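Local atomic coordinates of intracellular sulfur oxidation protein DsrF (Allochromatium vinosum, PDB entry 2HY5), a protein that is of unknown function but could take part in the oxidation of intracellular sulfur, and assembles with its partners DsrE and DsrH. Residues A25-V28 against V29-G32; S124-M127 against N128-D131. One frame throughout, in Å; residues are numbered along the deposited sequence.

Contact 1 (A25-V28 against V29-G32); sequences ALEV and VLIG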
loop_
_atom_site.group_PDB
_atom_site.type_symbol
_atom_site.label_atom_id
_atom_site.label_comp_id
_atom_site.label_asym_id
_atom_site.label_seq_id
_atom_site.Cartn_x
_atom_site.Cartn_y
_atom_site.Cartn_z
ATOM N N ALA B 25 5.266 8.355 11.296
ATOM C CA ALA B 25 5.678 7.501 12.408
ATOM C C ALA B 25 6.551 8.362 13.323
ATOM O O ALA B 25 6.417 8.325 14.546
ATOM C CB ALA B 25 6.474 6.308 11.903
ATOM N N LEU B 26 7.451 9.134 12.718
ATOM C CA LEU B 26 8.345 10.010 13.468
ATOM C C LEU B 26 7.522 10.996 14.298
ATOM O O LEU B 26 7.897 11.349 15.417
ATOM C CB LEU B 26 9.271 10.759 12.501
ATOM C CG LEU B 26 10.371 11.648 13.085
ATOM C CD1 LEU B 26 11.211 10.861 14.079
ATOM C CD2 LEU B 26 11.244 12.177 11.948
ATOM N N GLU B 27 6.393 11.430 13.748
ATOM C CA GLU B 27 5.505 12.360 14.445
ATOM C C GLU B 27 5.008 11.768 15.767
ATOM O O GLU B 27 4.886 12.480 16.767
ATOM C CB GLU B 27 4.303 12.709 13.561
ATOM C CG GLU B 27 4.600 13.674 12.430
ATOM C CD GLU B 27 4.627 15.119 12.888
ATOM O OE1 GLU B 27 3.865 15.933 12.322
ATOM O OE2 GLU B 27 5.409 15.443 13.812
ATOM N N VAL B 28 4.729 10.467 15.773
ATOM C CA VAL B 28 4.243 9.797 16.978
ATOM C C VAL B 28 5.326 9.750 18.055
ATOM O O VAL B 28 5.044 9.939 19.240
ATOM C CB VAL B 28 3.781 8.350 16.680
ATOM C CG1 VAL B 28 3.229 7.712 17.955
ATOM C CG2 VAL B 28 2.703 8.355 15.601
ATOM N N VAL B 29 6.564 9.496 17.644
ATOM C CA VAL B 29 7.662 9.436 18.600
ATOM C C VAL B 29 7.815 10.770 19.317
ATOM O O VAL B 29 7.995 10.805 20.533
ATOM C CB VAL B 29 8.997 9.080 17.906
ATOM C CG1 VAL B 29 10.139 9.120 18.914
ATOM C CG2 VAL B 29 8.897 7.707 17.274
ATOM N N LEU B 30 7.733 11.869 18.568
ATOM C CA LEU B 30 7.877 13.200 19.154
ATOM C C LEU B 30 6.745 13.473 20.140
ATOM O O LEU B 30 6.968 14.006 21.226
ATOM C CB LEU B 30 7.879 14.268 18.056
ATOM C CG LEU B 30 8.956 14.133 16.972
ATOM C CD1 LEU B 30 8.847 15.302 15.995
ATOM C CD2 LEU B 30 10.332 14.098 17.609
ATOM N N ILE B 31 5.530 13.099 19.755
ATOM C CA ILE B 31 4.362 13.290 20.608
ATOM C C ILE B 31 4.455 12.437 21.874
ATOM O O ILE B 31 4.152 12.898 22.974
ATOM C CB ILE B 31 3.062 12.919 19.850
ATOM C CG1 ILE B 31 2.783 13.953 18.758
ATOM C CG2 ILE B 31 1.890 12.813 20.820
ATOM C CD1 ILE B 31 2.452 15.338 19.285
ATOM N N GLY B 32 4.886 11.192 21.710
ATOM C CA GLY B 32 4.995 10.290 22.844
ATOM C C GLY B 32 6.018 10.702 23.885
ATOM O O GLY B 32 5.973 10.234 25.024
#
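Glu-27 and Leu-30 lie one turn apart on helix 21-32, and their side chains cross obliquely, with OE2 of Glu-27 4.1 Å from CD1 of Leu-30. The glutamate is bent at its second torsion (chi2 -81°), a bend that turns the carboxylate toward the next turn and brings OE2 to the leucine methyl. Leu-30 leans toward the N-terminal end of the helix: its CG sits 3.4 Å from the carbonyl oxygen of Leu-26, a carbon-to-oxygen contact beside the backbone bond. In the same way Ile-31 CG1 comes within 3.2 Å of Glu-27 O, because chi1 of -70° sets this branch opposite the carbonyl carbon. Val-29 spreads its two methyls differently; CG2 leans back to 3.7 Å from Ala-25 O, while CG1 is anti to the backbone N. Beneath these side chains runs the alpha-helical i to i+4 ladder. Gly-32 N gives its short bond to Val-28 O at 2.8 Å, Ile-31 N binds Glu-27 O, Leu-30 N binds Leu-26 O, and the bond from Val-29 N to Ala-25 O is weak. The helix is the crossover of the beta-alpha-beta unit between parallel strands 7-12 and 38-43. Glu-27, Val-28 and Ile-31 pack respectively on Tyr-40, Leu-112 and Gly-113 of the DsrE chain, and Val-28 and Val-29 rest on Tyr-10, and Ala-25 on Asn-12, of strand 7-12.

Contact 2 (S124-M127 against N128-D131); sequences SELM and NESD
Leu-126 O is gripped by two donors, Ser-130 OG at 3.0 Å and Glu-129 N at 3.2 Å, which reach it from opposite faces of its carbonyl plane, at the C-terminal end of helix 120-129 in this alpha/beta fold. The serine comes with chi1 of -57°, which holds OG beside its own backbone N and turned back to the last turn. Its amide N binds Met-127 O at 3.2 Å from above the carbonyl plane, an i to i+3 bond. Asn-128 N bonds Ser-124 O in the i to i+4 pattern. A water donates to both Met-127 O and Ser-130 O, bridging the turn where the chain leaves the helix. With an alanine at Ser-130, which has no hydroxyl, Leu-126 O would probably keep the bond from Glu-129 N on one face but lose its mate on the other. Farther out, Asn-128 OD1 is bonded to Thr-25 OG1, and Ser-124 OG to Phe-23 O, both of the DsrH chain. On the solvent side, OE1 of Glu-125 and OE2 of Glu-129 stand 4.4 Å apart, a like-charge pair whose repulsion is probably offset in part by Arg-122, at long range from Glu-125 OE2. Met-127 and Leu-126 pack on Met-9 of strand 7-12. Glu-129 runs extended beyond CG and crosses the leucine, bringing its OE1 to 3.9 Å from Leu-126 CD2.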
loop_
_atom_site.group_PDB
_atom_site.type_symbol
_atom_site.label_atom_id
_atom_site.label_comp_id
_atom_site.label_asym_id
_atom_site.label_seq_id
_atom_site.Cartn_x
_atom_site.Cartn_y
_atom_site.Cartn_z
ATOM N N SER B 124 15.272 -9.425 18.719
ATOM C CA SER B 124 14.219 -10.287 19.238
ATOM C C SER B 124 14.021 -10.030 20.725
ATOM O O SER B 124 12.896 -10.044 21.220
ATOM C CB SER B 124 14.573 -11.762 19.016
ATOM O OG SER B 124 14.614 -12.080 17.634
ATOM N N GLU B 125 15.122 -9.787 21.429
ATOM C CA GLU B 125 15.071 -9.531 22.864
ATOM C C GLU B 125 14.322 -8.239 23.148
ATOM O O GLU B 125 13.477 -8.185 24.044
ATOM C CB GLU B 125 16.488 -9.445 23.438
ATOM C CG GLU B 125 16.532 -9.305 24.955
ATOM C CD GLU B 125 17.948 -9.253 25.506
ATOM O OE1 GLU B 125 18.100 -9.229 26.748
ATOM O OE2 GLU B 125 18.909 -9.233 24.705
ATOM N N LEU B 126 14.635 -7.197 22.387
ATOM C CA LEU B 126 13.975 -5.910 22.563
ATOM C C LEU B 126 12.479 -6.059 22.314
ATOM O O LEU B 126 11.662 -5.462 23.016
ATOM C CB LEU B 126 14.579 -4.873 21.610
ATOM C CG LEU B 126 16.018 -4.463 21.927
ATOM C CD1 LEU B 126 16.600 -3.672 20.767
ATOM C CD2 LEU B 126 16.042 -3.646 23.217
ATOM N N MET B 127 12.118 -6.863 21.317
ATOM C CA MET B 127 10.709 -7.083 21.008
ATOM C C MET B 127 10.021 -7.745 22.210
ATOM O O MET B 127 8.937 -7.333 22.616
ATOM C CB MET B 127 10.568 -7.959 19.758
ATOM C CG MET B 127 11.166 -7.330 18.494
ATOM S SD MET B 127 11.070 -8.372 17.014
ATOM C CE MET B 127 10.867 -7.105 15.748
ATOM N N ASN B 128 10.666 -8.755 22.788
ATOM C CA ASN B 128 10.112 -9.463 23.941
ATOM C C ASN B 128 9.992 -8.620 25.210
ATOM O O ASN B 128 9.261 -8.982 26.134
ATOM C CB ASN B 128 10.944 -10.713 24.240
ATOM C CG ASN B 128 10.546 -11.891 23.380
ATOM O OD1 ASN B 128 11.397 -12.610 22.850
ATOM N ND2 ASN B 128 9.244 -12.106 23.248
ATOM N N GLU B 129 10.706 -7.502 25.261
ATOM C CA GLU B 129 10.656 -6.641 26.438
ATOM C C GLU B 129 9.608 -5.539 26.317
ATOM O O GLU B 129 9.290 -4.868 27.298
ATOM C CB GLU B 129 12.026 -6.002 26.687
ATOM C CG GLU B 129 13.140 -6.996 26.974
ATOM C CD GLU B 129 14.447 -6.315 27.332
ATOM O OE1 GLU B 129 14.958 -5.526 26.508
ATOM O OE2 GLU B 129 14.965 -6.572 28.440
ATOM N N SER B 130 9.054 -5.365 25.124
ATOM C CA SER B 130 8.071 -4.313 24.900
ATOM C C SER B 130 6.663 -4.627 25.383
ATOM O O SER B 130 6.192 -5.759 25.284
ATOM C CB SER B 130 8.029 -3.960 23.412
ATOM O OG SER B 130 9.315 -3.578 22.952
ATOM N N ASP B 131 5.986 -3.606 25.897
ATOM C CA ASP B 131 4.619 -3.764 26.376
ATOM C C ASP B 131 3.635 -3.371 25.276
ATOM O O ASP B 131 2.473 -3.780 25.279
ATOM C CB ASP B 131 4.397 -2.904 27.623
ATOM C CG ASP B 131 5.281 -3.325 28.782
ATOM O OD1 ASP B 131 5.297 -4.534 29.101
ATOM O OD2 ASP B 131 5.956 -2.454 29.378
HETATM O O HOH W 1 6.641 -8.233 24.249
#

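In the fold
Contact 1 lies along helix 21-32, contact 2 at the C-terminal end of helix 120-129 and the residues after it; their centres are about 19 Å apart and their nearest atoms about 13 Å, so they do not touch. Strand 7-12 relates them: contact 1 packs on Tyr-10 and Asn-12, contact 2 on Lys-7 and Met-9, alternate residues whose side chains serve opposite faces of the parallel sheet. From contact 2 the chain runs directly into strand 132-135, outermost of the sheet within this chain and next to strand 7-12, and ends at Phe-136, which touches Ala-25 and Val-28 of contact 1. Each contact also faces another subunit, contact 1 the DsrE chain and contact 2 the DsrH chain.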